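Local coordinates for protein aromatic-amino-acid:2-oxoglutarate transaminase (Candida albicans, PDB 6HND) that probably transfers amino groups from aromatic amino acids and 2-aminoadipate to 2-oxo acids, using pyridoxal 5'-phosphate as its cofactor, at residues B[279-284]-B[333-338]; B[189-194]-B[243-248]. All blocks are in the same frame, centred on the assembly; numbering follows the deposited sequence.

How the interactions relate
Both interactions reach the mixed seven-stranded sheet beside the pyridoxal phosphate, and their centres lie about 11 Å apart. Interaction 1 pairs two of its strands, while interaction 2 sets a loop and helix start against a third. Interaction 2 comes first along the chain and is complete before interaction 1 begins. Its strand 243-246 neighbours strand 276-280, which in turn pairs with 333-338. The two contacts meet where Asp280 OD2 is hydrogen-bonded to Tyr245 OH at 2.8 Å. Each also reaches the cofactor, with Phe191 of interaction 2 and Pro282 of interaction 1 on opposite sides of the pyridine ring. Residues distant in sequence are thus brought to one active site.

Interaction 1: B[279-284]-B[333-338]. With PLP (pyridoxal-5'-phosphate), chain E.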
ATOM      1  N   GLU B 279      -6.639  19.412  -0.699  1.00 27.93           N
ATOM      2  CA  GLU B 279      -7.139  19.658   0.668  1.00 29.55           C
ATOM      3  C   GLU B 279      -6.815  18.418   1.496  1.00 29.12           C
ATOM      4  O   GLU B 279      -7.298  17.302   1.149  1.00 31.62           O
ATOM      5  CB  GLU B 279      -8.650  19.940   0.666  1.00 30.19           C
ATOM      6  CG  GLU B 279      -9.224  20.189   2.060  1.00 32.63           C
ATOM      7  CD  GLU B 279     -10.744  20.435   2.080  1.00 38.81           C
ATOM      8  OE1 GLU B 279     -11.513  19.508   1.717  1.00 33.41           O
ATOM      9  OE2 GLU B 279     -11.167  21.537   2.494  1.00 33.73           O
ATOM     10  N   ASP B 280      -6.013  18.591   2.531  1.00 30.76           N
ATOM     11  CA  ASP B 280      -5.677  17.500   3.473  1.00 33.30           C
ATOM     12  C   ASP B 280      -6.454  17.815   4.751  1.00 33.17           C
ATOM     13  O   ASP B 280      -6.330  18.936   5.199  1.00 34.44           O
ATOM     14  CB  ASP B 280      -4.153  17.404   3.610  1.00 34.91           C
ATOM     15  CG  ASP B 280      -3.605  16.254   4.445  1.00 35.86           C
ATOM     16  OD1 ASP B 280      -4.396  15.389   4.901  1.00 33.24           O
ATOM     17  OD2 ASP B 280      -2.369  16.231   4.615  1.00 37.11           O
ATOM     18  N   ASP B 281      -7.259  16.879   5.257  1.00 33.63           N
ATOM     19  CA  ASP B 281      -8.086  17.075   6.468  1.00 33.39           C
ATOM     20  C   ASP B 281      -8.104  15.799   7.310  1.00 33.94           C
ATOM     21  O   ASP B 281      -9.126  15.146   7.442  1.00 32.11           O
ATOM     22  CB  ASP B 281      -9.513  17.512   6.100  1.00 37.16           C
ATOM     23  CG  ASP B 281     -10.238  18.092   7.304  1.00 39.93           C
ATOM     24  OD1 ASP B 281      -9.579  18.884   8.029  1.00 39.90           O
ATOM     25  OD2 ASP B 281     -11.428  17.717   7.534  1.00 37.72           O
ATOM     26  N   PRO B 282      -6.980  15.432   7.962  1.00 35.42           N
ATOM     27  CA  PRO B 282      -6.961  14.284   8.865  1.00 37.69           C
ATOM     28  C   PRO B 282      -7.694  14.424  10.215  1.00 38.77           C
ATOM     29  O   PRO B 282      -8.068  13.404  10.749  1.00 44.41           O
ATOM     30  CB  PRO B 282      -5.463  14.048   9.066  1.00 39.27           C
ATOM     31  CG  PRO B 282      -4.853  15.420   8.874  1.00 43.76           C
ATOM     32  CD  PRO B 282      -5.677  16.081   7.802  1.00 38.00           C
ATOM     33  N   TYR B 283      -7.958  15.626  10.717  1.00 40.22           N
ATOM     34  CA  TYR B 283      -8.613  15.806  12.053  1.00 46.06           C
ATOM     35  C   TYR B 283      -9.494  17.064  12.110  1.00 42.04           C
ATOM     36  O   TYR B 283      -9.746  17.539  13.234  1.00 39.75           O
ATOM     37  CB  TYR B 283      -7.556  15.854  13.167  1.00 47.81           C
ATOM     38  CG  TYR B 283      -6.265  16.460  12.693  1.00 45.71           C
ATOM     39  CD1 TYR B 283      -6.293  17.663  12.023  1.00 42.66           C
ATOM     40  CD2 TYR B 283      -5.054  15.799  12.827  1.00 43.51           C
ATOM     41  CE1 TYR B 283      -5.142  18.211  11.505  1.00 46.32           C
ATOM     42  CE2 TYR B 283      -3.891  16.323  12.288  1.00 48.37           C
ATOM     43  CZ  TYR B 283      -3.947  17.531  11.612  1.00 47.87           C
ATOM     44  OH  TYR B 283      -2.843  18.132  11.082  1.00 56.13           O
ATOM     45  N   GLY B 284     -10.000  17.536  10.964  1.00 38.40           N
ATOM     46  CA  GLY B 284     -10.913  18.688  10.877  1.00 36.15           C
ATOM     47  C   GLY B 284     -12.248  18.371  11.518  1.00 37.12           C
ATOM     48  O   GLY B 284     -13.042  19.304  11.723  1.00 37.53           O
ATOM     49  N   VAL B 333     -10.821  20.593  -6.899  1.00 33.84           N
ATOM     50  CA  VAL B 333     -10.461  20.151  -5.521  1.00 31.93           C
ATOM     51  C   VAL B 333     -10.343  18.628  -5.462  1.00 35.16           C
ATOM     52  O   VAL B 333     -11.282  17.901  -5.922  1.00 34.94           O
ATOM     53  CB  VAL B 333     -11.506  20.625  -4.499  1.00 33.66           C
ATOM     54  CG1 VAL B 333     -11.261  20.067  -3.107  1.00 34.67           C
ATOM     55  CG2 VAL B 333     -11.557  22.142  -4.470  1.00 35.15           C
ATOM     56  N   LEU B 334      -9.277  18.164  -4.815  1.00 33.06           N
ATOM     57  CA  LEU B 334      -9.140  16.757  -4.386  1.00 33.48           C
ATOM     58  C   LEU B 334      -9.040  16.763  -2.860  1.00 31.41           C
ATOM     59  O   LEU B 334      -8.076  17.355  -2.334  1.00 30.10           O
ATOM     60  CB  LEU B 334      -7.880  16.171  -5.038  1.00 33.01           C
ATOM     61  CG  LEU B 334      -7.660  14.679  -4.825  1.00 34.44           C
ATOM     62  CD1 LEU B 334      -6.765  14.128  -5.917  1.00 33.79           C
ATOM     63  CD2 LEU B 334      -7.061  14.414  -3.443  1.00 36.22           C
ATOM     64  N   ARG B 335      -9.988  16.135  -2.174  1.00 31.47           N
ATOM     65  CA  ARG B 335      -9.963  16.067  -0.681  1.00 32.94           C
ATOM     66  C   ARG B 335      -9.291  14.762  -0.229  1.00 32.64           C
ATOM     67  O   ARG B 335      -9.717  13.668  -0.685  1.00 28.89           O
ATOM     68  CB  ARG B 335     -11.361  16.160  -0.073  1.00 29.14           C
ATOM     69  CG  ARG B 335     -11.352  15.973   1.435  1.00 31.37           C
ATOM     70  CD  ARG B 335     -12.748  15.977   2.023  1.00 34.98           C
ATOM     71  NE  ARG B 335     -12.802  15.813   3.473  1.00 34.86           N
ATOM     72  CZ  ARG B 335     -12.577  16.767   4.364  1.00 34.23           C
ATOM     73  NH1 ARG B 335     -12.223  17.978   3.974  1.00 33.62           N
ATOM     74  NH2 ARG B 335     -12.679  16.486   5.655  1.00 37.50           N
ATOM     75  N   VAL B 336      -8.285  14.870   0.636  1.00 31.84           N
ATOM     76  CA  VAL B 336      -7.634  13.685   1.262  1.00 33.11           C
ATOM     77  C   VAL B 336      -8.190  13.438   2.670  1.00 32.52           C
ATOM     78  O   VAL B 336      -8.091  14.340   3.533  1.00 33.37           O
ATOM     79  CB  VAL B 336      -6.110  13.890   1.287  1.00 35.11           C
ATOM     80  CG1 VAL B 336      -5.395  12.714   1.957  1.00 31.87           C
ATOM     81  CG2 VAL B 336      -5.612  14.113  -0.126  1.00 36.30           C
ATOM     82  N   GLU B 337      -8.705  12.238   2.902  1.00 31.51           N
ATOM     83  CA  GLU B 337      -9.150  11.767   4.236  1.00 34.67           C
ATOM     84  C   GLU B 337      -8.294  10.575   4.678  1.00 36.36           C
ATOM     85  O   GLU B 337      -7.661   9.950   3.797  1.00 35.20           O
ATOM     86  CB  GLU B 337     -10.618  11.346   4.192  1.00 34.77           C
ATOM     87  CG  GLU B 337     -11.580  12.504   4.050  1.00 33.56           C
ATOM     88  CD  GLU B 337     -12.537  12.745   5.208  1.00 32.15           C
ATOM     89  OE1 GLU B 337     -12.396  12.122   6.295  1.00 33.48           O
ATOM     90  OE2 GLU B 337     -13.400  13.574   5.029  1.00 29.88           O
ATOM     91  N   THR B 338      -8.291  10.291   5.991  1.00 34.80           N
ATOM     92  CA  THR B 338      -7.643   9.102   6.607  1.00 32.56           C
ATOM     93  C   THR B 338      -8.489   8.603   7.793  1.00 30.98           C
ATOM     94  O   THR B 338      -9.240   9.419   8.400  1.00 27.25           O
ATOM     95  CB  THR B 338      -6.193   9.417   7.004  1.00 33.08           C
ATOM     96  OG1 THR B 338      -5.508   8.281   7.546  1.00 33.85           O
ATOM     97  CG2 THR B 338      -6.120  10.537   8.014  1.00 32.94           C
TER
HETATM   98  N1  PLP E 601      -1.267  15.088   6.763  1.00 39.90           N
HETATM   99  C2  PLP E 601      -1.305  15.679   7.950  1.00 44.47           C
HETATM  100  C2A PLP E 601      -1.540  17.151   7.967  1.00 44.21           C
HETATM  101  C3  PLP E 601      -1.163  14.923   9.146  1.00 47.94           C
HETATM  102  O3  PLP E 601      -1.214  15.563  10.353  1.00 45.93           O
HETATM  103  C4  PLP E 601      -0.959  13.520   9.065  1.00 50.37           C
HETATM  104  C4A PLP E 601      -0.910  12.719  10.311  1.00 56.35           C
HETATM  105  C5  PLP E 601      -0.940  12.930   7.784  1.00 46.85           C
HETATM  106  C6  PLP E 601      -1.077  13.753   6.692  1.00 45.98           C
HETATM  107  C5A PLP E 601      -0.636  11.472   7.551  1.00 42.50           C
HETATM  108  O4P PLP E 601      -1.719  10.554   7.856  1.00 42.56           O
HETATM  109  P   PLP E 601      -1.546   8.974   7.534  1.00 38.00           P
HETATM  110  O1P PLP E 601      -0.737   8.867   6.248  1.00 37.33           O
HETATM  111  O2P PLP E 601      -3.004   8.529   7.458  1.00 34.05           O
HETATM  112  O3P PLP E 601      -0.816   8.380   8.696  1.00 39.78           O
HETATM  113  O   HOH W   1      -6.221  13.491   5.673  1.00 27.54           O
HETATM  114  O   HOH W   2      -9.896  12.558   7.349  1.00 34.91           O
HETATM  115  O   HOH W   3      -8.555  10.316  10.646  1.00 54.32           O
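Arg335 reaches across from its strand to two acidic side chains of 279-284, one at each end of its guanidinium group. CG lies anti to the backbone N (chi1 175°) and the chain is extended to NE, which carries the guanidinium out to the acids. NH1 makes a salt bridge of 2.8 Å to Glu279 OE1. That oxygen lies in the guanidinium plane, but the nitrogen approaches it from above the carboxylate, since the two flat groups stand 85° apart. NH2 bonds Asp281 OD2 at 2.6 Å on its anti lone pair, with that oxygen 21° out of the guanidinium plane and Asp281 CB over one face. Within its strand, Arg335 grips Glu337 OE2 side-on, NE and NH2 both donating to it from the same face of the carboxylate, with NE at 2.8 Å. Ser323 also bonds Glu279 OE1, and Tyr285 bonds Glu337 OE2.

The backbones pair as parallel strands: Glu279 N donates to Leu334 O, Val336 N to Glu279 O at 2.7 Å, and Asp281 N to Val336 O. The other face of the sheet carries Asp280 and Val336, where a water bridges Asp280 OD1 to Val336 O. Asp280 OD2 sits 2.7 Å from PLP N1 and is also hydrogen-bonded to Tyr245. Beyond the paired strands, Pro282 CB rests on Thr338 CG2 at 3.7 Å, while Pro282 CG touches the pyridine ring. Tyr283 OH hydrogen-bonds PLP O3, and Thr338 OG1 donates to the phosphate oxygen O2P.

The chemistry is therefore divided by face. Three carboxylates surround a single buried arginine on one side, so its charge probably offsets part of theirs. On the other, an aspartate beside the pyridine nitrogen is consistent with the aminotransferase arrangement that stabilises a protonated ring nitrogen.

Interaction 2: B[189-194]-B[243-248]; sequences FTFSPF and ALYTIA. With PLP (pyridoxal-5'-phosphate), chain E.
The rings of Phe194 and Tyr245 stack face to face, their centroids 3.9 Å apart and their planes 17° from parallel. The two side chains slide past each other in opposite directions, with Phe194 CG 3.4 Å from Tyr245 CE2 and Tyr245 CB over the phenylalanine face in a CH-pi contact. Both rings leave their backbones with CG anti to N (chi1 -178° for Phe194, 168° for Tyr245), an orientation that lays each ring over the other. Thr190 OG1 comes up obliquely to the tyrosine ring, 3.3 Å from CE2, and a water relays its hydroxyl to Tyr245 O. Phe191 CB lies 3.6 Å from Tyr245 OH and also packs against Ile247 CD1.

The contact joins strand 243-246 of the central sheet, in the large domain of a fold type I PLP enzyme, to the loop that follows the parallel strand 183-187 and leads into helix 193-200. The loop delivers Phe191 to the cofactor: PLP C6 lies over one face of the Phe191 ring, 3.4 Å from CE2, and Pro193 CD lies over the centre of the opposite face. Ile247 CG2 meanwhile touches the methyl carbon PLP C2A at 3.7 Å.

Further out, Phe194 N bonds back to Phe191 O at 2.9 Å, tying the start of the helix to the loop. Leu170 of helix 166-177 packs on Phe191, Phe194 and Tyr245 alike. The tyrosine hydroxyl has its hydrogen-bonded partner in Asp280, and Pro193 packs against Arg371 of the second subunit.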
ATOM      1  N   PHE B 189       5.167  26.368   6.567  1.00 33.29           N
ATOM      2  CA  PHE B 189       5.263  25.257   7.554  1.00 32.69           C
ATOM      3  C   PHE B 189       4.187  24.253   7.173  1.00 36.08           C
ATOM      4  O   PHE B 189       3.004  24.684   6.987  1.00 35.03           O
ATOM      5  CB  PHE B 189       5.116  25.720   9.006  1.00 30.61           C
ATOM      6  CG  PHE B 189       6.103  26.800   9.361  1.00 31.18           C
ATOM      7  CD1 PHE B 189       7.390  26.480   9.758  1.00 28.97           C
ATOM      8  CD2 PHE B 189       5.752  28.137   9.257  1.00 31.46           C
ATOM      9  CE1 PHE B 189       8.311  27.469  10.040  1.00 27.05           C
ATOM     10  CE2 PHE B 189       6.685  29.124   9.526  1.00 31.58           C
ATOM     11  CZ  PHE B 189       7.963  28.788   9.903  1.00 27.80           C
ATOM     12  N   THR B 190       4.583  22.991   7.022  1.00 31.94           N
ATOM     13  CA  THR B 190       3.709  21.968   6.416  1.00 31.07           C
ATOM     14  C   THR B 190       3.999  20.580   7.005  1.00 36.62           C
ATOM     15  O   THR B 190       4.905  20.426   7.878  1.00 37.17           O
ATOM     16  CB  THR B 190       3.856  22.015   4.889  1.00 32.17           C
ATOM     17  OG1 THR B 190       2.775  21.307   4.272  1.00 33.96           O
ATOM     18  CG2 THR B 190       5.155  21.419   4.403  1.00 31.06           C
ATOM     19  N   PHE B 191       3.199  19.617   6.561  1.00 37.27           N
ATOM     20  CA  PHE B 191       3.442  18.165   6.675  1.00 37.20           C
ATOM     21  C   PHE B 191       4.575  17.816   5.706  1.00 33.55           C
ATOM     22  O   PHE B 191       4.323  17.543   4.523  1.00 32.28           O
ATOM     23  CB  PHE B 191       2.120  17.428   6.454  1.00 36.61           C
ATOM     24  CG  PHE B 191       2.218  15.940   6.627  1.00 36.57           C
ATOM     25  CD1 PHE B 191       2.528  15.406   7.861  1.00 36.12           C
ATOM     26  CD2 PHE B 191       2.021  15.085   5.556  1.00 36.41           C
ATOM     27  CE1 PHE B 191       2.637  14.036   8.016  1.00 38.80           C
ATOM     28  CE2 PHE B 191       2.129  13.713   5.718  1.00 42.43           C
ATOM     29  CZ  PHE B 191       2.432  13.193   6.953  1.00 39.37           C
ATOM     30  N   SER B 192       5.799  17.873   6.230  1.00 36.49           N
ATOM     31  CA  SER B 192       7.106  17.570   5.570  1.00 38.13           C
ATOM     32  C   SER B 192       7.034  16.401   4.586  1.00 32.59           C
ATOM     33  O   SER B 192       7.573  16.501   3.494  1.00 32.21           O
ATOM     34  CB  SER B 192       8.184  17.314   6.607  1.00 36.76           C
ATOM     35  OG  SER B 192       8.551  18.533   7.225  1.00 40.70           O
ATOM     36  N   PRO B 193       6.447  15.235   4.917  1.00 29.78           N
ATOM     37  CA  PRO B 193       6.491  14.125   3.985  1.00 32.84           C
ATOM     38  C   PRO B 193       5.863  14.491   2.626  1.00 34.22           C
ATOM     39  O   PRO B 193       6.325  13.962   1.613  1.00 32.71           O
ATOM     40  CB  PRO B 193       5.788  13.004   4.765  1.00 35.89           C
ATOM     41  CG  PRO B 193       6.025  13.369   6.216  1.00 33.50           C
ATOM     42  CD  PRO B 193       5.828  14.863   6.197  1.00 33.04           C
ATOM     43  N   PHE B 194       4.914  15.431   2.592  1.00 31.26           N
ATOM     44  CA  PHE B 194       4.312  15.903   1.319  1.00 31.60           C
ATOM     45  C   PHE B 194       5.390  16.271   0.276  1.00 35.12           C
ATOM     46  O   PHE B 194       5.236  15.987  -0.948  1.00 37.37           O
ATOM     47  CB  PHE B 194       3.401  17.102   1.541  1.00 32.03           C
ATOM     48  CG  PHE B 194       2.775  17.535   0.257  1.00 28.22           C
ATOM     49  CD1 PHE B 194       1.708  16.834  -0.248  1.00 30.09           C
ATOM     50  CD2 PHE B 194       3.336  18.544  -0.498  1.00 29.65           C
ATOM     51  CE1 PHE B 194       1.179  17.149  -1.485  1.00 29.74           C
ATOM     52  CE2 PHE B 194       2.796  18.866  -1.738  1.00 30.55           C
ATOM     53  CZ  PHE B 194       1.718  18.168  -2.228  1.00 28.63           C
ATOM     54  N   ALA B 243      -0.822  23.912  -8.626  1.00 32.91           N
ATOM     55  CA  ALA B 243      -1.689  23.477  -7.504  1.00 35.32           C
ATOM     56  C   ALA B 243      -1.326  24.178  -6.193  1.00 31.17           C
ATOM     57  O   ALA B 243      -0.295  24.847  -6.122  1.00 32.26           O
ATOM     58  CB  ALA B 243      -1.611  21.970  -7.362  1.00 39.84           C
ATOM     59  N   LEU B 244      -2.224  24.084  -5.215  1.00 31.59           N
ATOM     60  CA  LEU B 244      -1.997  24.511  -3.811  1.00 31.93           C
ATOM     61  C   LEU B 244      -2.315  23.321  -2.908  1.00 31.45           C
ATOM     62  O   LEU B 244      -3.382  22.704  -3.093  1.00 31.89           O
ATOM     63  CB  LEU B 244      -2.875  25.725  -3.478  1.00 35.24           C
ATOM     64  CG  LEU B 244      -3.004  26.047  -1.991  1.00 36.09           C
ATOM     65  CD1 LEU B 244      -1.743  26.751  -1.486  1.00 35.81           C
ATOM     66  CD2 LEU B 244      -4.249  26.885  -1.736  1.00 37.38           C
ATOM     67  N   TYR B 245      -1.382  22.987  -2.020  1.00 32.05           N
ATOM     68  CA  TYR B 245      -1.548  21.978  -0.945  1.00 31.66           C
ATOM     69  C   TYR B 245      -1.809  22.765   0.331  1.00 31.13           C
ATOM     70  O   TYR B 245      -0.908  23.470   0.733  1.00 34.15           O
ATOM     71  CB  TYR B 245      -0.298  21.100  -0.816  1.00 30.35           C
ATOM     72  CG  TYR B 245      -0.251  20.243   0.425  1.00 30.09           C
ATOM     73  CD1 TYR B 245      -1.331  19.464   0.777  1.00 29.34           C
ATOM     74  CD2 TYR B 245       0.868  20.218   1.250  1.00 31.67           C
ATOM     75  CE1 TYR B 245      -1.310  18.657   1.903  1.00 31.74           C
ATOM     76  CE2 TYR B 245       0.910  19.422   2.383  1.00 32.25           C
ATOM     77  CZ  TYR B 245      -0.189  18.641   2.708  1.00 32.85           C
ATOM     78  OH  TYR B 245      -0.200  17.838   3.798  1.00 32.93           O
ATOM     79  N   THR B 246      -3.002  22.656   0.904  1.00 32.41           N
ATOM     80  CA  THR B 246      -3.394  23.358   2.147  1.00 32.31           C
ATOM     81  C   THR B 246      -4.028  22.361   3.124  1.00 31.91           C
ATOM     82  O   THR B 246      -4.936  21.630   2.754  1.00 30.68           O
ATOM     83  CB  THR B 246      -4.313  24.550   1.833  1.00 32.09           C
ATOM     84  OG1 THR B 246      -4.789  25.124   3.052  1.00 30.86           O
ATOM     85  CG2 THR B 246      -5.476  24.165   0.948  1.00 33.34           C
ATOM     86  N   ILE B 247      -3.536  22.375   4.352  1.00 32.86           N
ATOM     87  CA  ILE B 247      -4.129  21.695   5.524  1.00 31.54           C
ATOM     88  C   ILE B 247      -5.015  22.753   6.198  1.00 34.24           C
ATOM     89  O   ILE B 247      -4.556  23.409   7.186  1.00 38.52           O
ATOM     90  CB  ILE B 247      -2.990  21.134   6.407  1.00 32.21           C
ATOM     91  CG1 ILE B 247      -1.965  20.364   5.572  1.00 33.94           C
ATOM     92  CG2 ILE B 247      -3.552  20.277   7.540  1.00 32.21           C
ATOM     93  CD1 ILE B 247      -0.580  20.307   6.164  1.00 37.02           C
ATOM     94  N   ALA B 248      -6.210  22.981   5.643  1.00 32.02           N
ATOM     95  CA  ALA B 248      -6.963  24.250   5.811  1.00 34.99           C
ATOM     96  C   ALA B 248      -7.494  24.316   7.237  1.00 36.40           C
ATOM     97  O   ALA B 248      -7.486  25.426   7.825  1.00 37.39           O
ATOM     98  CB  ALA B 248      -8.071  24.411   4.783  1.00 30.02           C
TER
HETATM   99  N1  PLP E 601      -1.267  15.088   6.763  1.00 39.90           N
HETATM  100  C2  PLP E 601      -1.305  15.679   7.950  1.00 44.47           C
HETATM  101  C2A PLP E 601      -1.540  17.151   7.967  1.00 44.21           C
HETATM  102  C3  PLP E 601      -1.163  14.923   9.146  1.00 47.94           C
HETATM  103  O3  PLP E 601      -1.214  15.563  10.353  1.00 45.93           O
HETATM  104  C4  PLP E 601      -0.959  13.520   9.065  1.00 50.37           C
HETATM  105  C4A PLP E 601      -0.910  12.719  10.311  1.00 56.35           C
HETATM  106  C5  PLP E 601      -0.940  12.930   7.784  1.00 46.85           C
HETATM  107  C6  PLP E 601      -1.077  13.753   6.692  1.00 45.98           C
HETATM  108  C5A PLP E 601      -0.636  11.472   7.551  1.00 42.50           C
HETATM  109  O4P PLP E 601      -1.719  10.554   7.856  1.00 42.56           O
HETATM  110  P   PLP E 601      -1.546   8.974   7.534  1.00 38.00           P
HETATM  111  O1P PLP E 601      -0.737   8.867   6.248  1.00 37.33           O
HETATM  112  O2P PLP E 601      -3.004   8.529   7.458  1.00 34.05           O
HETATM  113  O3P PLP E 601      -0.816   8.380   8.696  1.00 39.78           O
HETATM  114  O   HOH W   4       0.743  22.904   3.201  1.00 28.54           O